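PDB 4ZEO: translation initiation factor eif-2b-like protein from Chaetomium thermophilum, which probably acts in translation initiation as the delta subunit of eIF2B, the heterodecameric GDP-GTP exchange factor for eIF2. Local coordinates for residues A[175-180]-A[221-226]. Residues are numbered along the deposited sequence; the frame is centred on the assembly and turned at random.
Sequences ISRLKA and PMCFAM
R177 and L178 dock the first turns of helix 174-191 on the start of helix 224-239 and the loop leading into it, a contact in the N-terminal helical part of this eIF2B regulatory-family subunit, where a charged side chain hydrogen-bonds to the loop before a helix and apolar ones pack beside it. The R177 NH2 group donates a nearly straight hydrogen bond to P221 O (2.9 Å, 169° at the hydrogen); the oxygen lies almost in the guanidinium plane, though the nitrogen stands well above the carbonyl plane. The R177 side chain, bent at chi3 (67°), crosses that of M226 at about a right angle, with R177 NH2 3.8 Å from M226 SD. Over one guanidinium face, offset toward its rim, sits SG of the N-cap residue C223. A leucine in place of this arginine would probably leave P221 O without its guanidinium donor and the loop before the helix less firmly held. Next door, L178 CD2 meets A225 CB at 3.8 Å, while L178 CD1 lies 3.6 Å from A225 O. Around this pair of helices, M166 of helix 157-168 touches both R177 and M226, I265 of helix 246-277 packs against L178, and N396, in the loop after strand 387-391, reaches A225.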
ATOM      1  N   ILE A 175       1.625   1.577  -2.236  1.00 45.78           N
ATOM      2  CA  ILE A 175       2.243   2.493  -1.293  1.00 42.73           C
ATOM      3  C   ILE A 175       3.540   3.104  -1.835  1.00 45.60           C
ATOM      4  O   ILE A 175       3.740   4.315  -1.704  1.00 47.77           O
ATOM      5  CB  ILE A 175       2.472   1.786   0.051  1.00 40.50           C
ATOM      6  CG1 ILE A 175       1.107   1.515   0.662  1.00 38.10           C
ATOM      7  CG2 ILE A 175       3.247   2.633   1.015  1.00 40.72           C
ATOM      8  CD1 ILE A 175       0.247   2.745   0.741  1.00 33.75           C
ATOM      9  N   SER A 176       4.391   2.286  -2.464  1.00 45.52           N
ATOM     10  CA  SER A 176       5.623   2.777  -3.099  1.00 43.48           C
ATOM     11  C   SER A 176       5.269   3.721  -4.220  1.00 41.77           C
ATOM     12  O   SER A 176       5.909   4.753  -4.417  1.00 43.53           O
ATOM     13  CB  SER A 176       6.451   1.646  -3.707  1.00 44.82           C
ATOM     14  OG  SER A 176       7.043   0.833  -2.732  1.00 49.79           O
ATOM     15  N   ARG A 177       4.247   3.344  -4.972  1.00 39.13           N
ATOM     16  CA  ARG A 177       3.812   4.178  -6.070  1.00 38.50           C
ATOM     17  C   ARG A 177       3.331   5.526  -5.526  1.00 36.70           C
ATOM     18  O   ARG A 177       3.709   6.576  -6.053  1.00 38.35           O
ATOM     19  CB  ARG A 177       2.720   3.478  -6.881  1.00 38.04           C
ATOM     20  CG  ARG A 177       3.224   2.315  -7.709  1.00 40.32           C
ATOM     21  CD  ARG A 177       2.047   1.536  -8.288  1.00 42.29           C
ATOM     22  NE  ARG A 177       1.339   2.351  -9.271  1.00 42.32           N
ATOM     23  CZ  ARG A 177       0.155   2.052  -9.794  1.00 43.84           C
ATOM     24  NH1 ARG A 177      -0.481   0.941  -9.429  1.00 45.10           N
ATOM     25  NH2 ARG A 177      -0.392   2.874 -10.682  1.00 43.10           N
ATOM     26  N   LEU A 178       2.560   5.494  -4.441  1.00 34.78           N
ATOM     27  CA  LEU A 178       2.004   6.720  -3.871  1.00 37.41           C
ATOM     28  C   LEU A 178       3.113   7.672  -3.374  1.00 42.03           C
ATOM     29  O   LEU A 178       3.103   8.868  -3.683  1.00 44.06           O
ATOM     30  CB  LEU A 178       1.021   6.393  -2.730  1.00 36.40           C
ATOM     31  CG  LEU A 178       0.495   7.604  -1.935  1.00 35.31           C
ATOM     32  CD1 LEU A 178      -0.237   8.593  -2.821  1.00 33.17           C
ATOM     33  CD2 LEU A 178      -0.399   7.181  -0.789  1.00 35.91           C
ATOM     34  N   LYS A 179       4.076   7.131  -2.641  1.00 40.81           N
ATOM     35  CA  LYS A 179       5.170   7.935  -2.112  1.00 43.95           C
ATOM     36  C   LYS A 179       6.006   8.575  -3.218  1.00 46.61           C
ATOM     37  O   LYS A 179       6.338   9.753  -3.139  1.00 52.78           O
ATOM     38  CB  LYS A 179       6.078   7.085  -1.220  1.00 44.00           C
ATOM     39  CG  LYS A 179       6.969   7.894  -0.317  1.00 45.40           C
ATOM     40  CD  LYS A 179       8.017   7.036   0.374  1.00 44.93           C
ATOM     41  CE  LYS A 179       8.920   7.886   1.225  1.00 47.37           C
ATOM     42  NZ  LYS A 179       9.829   7.115   2.167  1.00 52.23           N
ATOM     43  N   ALA A 180       6.331   7.801  -4.249  1.00 43.31           N
ATOM     44  CA  ALA A 180       7.112   8.315  -5.361  1.00 43.03           C
ATOM     45  C   ALA A 180       6.340   9.455  -6.033  1.00 43.05           C
ATOM     46  O   ALA A 180       6.900  10.508  -6.334  1.00 45.23           O
ATOM     47  CB  ALA A 180       7.424   7.187  -6.364  1.00 42.47           C
ATOM     48  N   PRO A 221      -2.627   2.210 -14.897  1.00 51.03           N
ATOM     49  CA  PRO A 221      -3.831   2.633 -14.190  1.00 49.10           C
ATOM     50  C   PRO A 221      -3.509   2.890 -12.721  1.00 48.10           C
ATOM     51  O   PRO A 221      -2.765   2.131 -12.100  1.00 52.48           O
ATOM     52  CB  PRO A 221      -4.764   1.428 -14.365  1.00 51.11           C
ATOM     53  CG  PRO A 221      -4.358   0.859 -15.684  1.00 53.39           C
ATOM     54  CD  PRO A 221      -2.859   0.964 -15.659  1.00 53.83           C
ATOM     55  N   MET A 222      -4.001   4.002 -12.196  1.00 45.92           N
ATOM     56  CA  MET A 222      -3.682   4.423 -10.845  1.00 44.07           C
ATOM     57  C   MET A 222      -4.362   3.563  -9.781  1.00 42.49           C
ATOM     58  O   MET A 222      -5.514   3.165  -9.938  1.00 43.47           O
ATOM     59  CB  MET A 222      -4.059   5.891 -10.647  1.00 44.85           C
ATOM     60  CG  MET A 222      -3.251   6.848 -11.490  1.00 48.66           C
ATOM     61  SD  MET A 222      -3.465   8.560 -10.951  1.00 54.23           S
ATOM     62  CE  MET A 222      -5.227   8.575 -10.630  1.00 45.69           C
ATOM     63  N   CYS A 223      -3.644   3.320  -8.685  1.00 39.78           N
ATOM     64  CA  CYS A 223      -4.192   2.620  -7.536  1.00 38.08           C
ATOM     65  C   CYS A 223      -5.095   3.569  -6.701  1.00 43.93           C
ATOM     66  O   CYS A 223      -5.091   4.791  -6.908  1.00 43.38           O
ATOM     67  CB  CYS A 223      -3.044   2.052  -6.682  1.00 36.83           C
ATOM     68  SG  CYS A 223      -1.740   3.255  -6.193  1.00 49.03           S
ATOM     69  N   PHE A 224      -5.874   3.011  -5.773  1.00 42.89           N
ATOM     70  CA  PHE A 224      -6.761   3.822  -4.936  1.00 41.14           C
ATOM     71  C   PHE A 224      -5.966   4.853  -4.135  1.00 39.95           C
ATOM     72  O   PHE A 224      -6.423   5.986  -3.957  1.00 39.75           O
ATOM     73  CB  PHE A 224      -7.560   2.945  -3.971  1.00 43.34           C
ATOM     74  CG  PHE A 224      -8.642   2.154  -4.626  1.00 45.28           C
ATOM     75  CD1 PHE A 224      -9.070   2.458  -5.899  1.00 46.23           C
ATOM     76  CD2 PHE A 224      -9.241   1.101  -3.968  1.00 48.55           C
ATOM     77  CE1 PHE A 224     -10.072   1.709  -6.517  1.00 47.88           C
ATOM     78  CE2 PHE A 224     -10.245   0.355  -4.587  1.00 50.07           C
ATOM     79  CZ  PHE A 224     -10.652   0.677  -5.866  1.00 49.55           C
ATOM     80  N   ALA A 225      -4.761   4.460  -3.693  1.00 38.02           N
ATOM     81  CA  ALA A 225      -3.903   5.320  -2.873  1.00 37.68           C
ATOM     82  C   ALA A 225      -3.585   6.636  -3.580  1.00 36.07           C
ATOM     83  O   ALA A 225      -3.738   7.722  -2.994  1.00 36.31           O
ATOM     84  CB  ALA A 225      -2.609   4.589  -2.504  1.00 37.28           C
ATOM     85  N   MET A 226      -3.195   6.519  -4.848  1.00 34.57           N
ATOM     86  CA  MET A 226      -2.936   7.667  -5.693  1.00 34.24           C
ATOM     87  C   MET A 226      -4.223   8.450  -5.934  1.00 36.00           C
ATOM     88  O   MET A 226      -4.238   9.670  -5.840  1.00 37.60           O
ATOM     89  CB  MET A 226      -2.331   7.223  -7.022  1.00 37.09           C
ATOM     90  CG  MET A 226      -0.891   6.767  -6.922  1.00 39.61           C
ATOM     91  SD  MET A 226      -0.285   5.956  -8.425  1.00 40.25           S
ATOM     92  CE  MET A 226      -0.185   7.392  -9.500  1.00 43.43           C
TER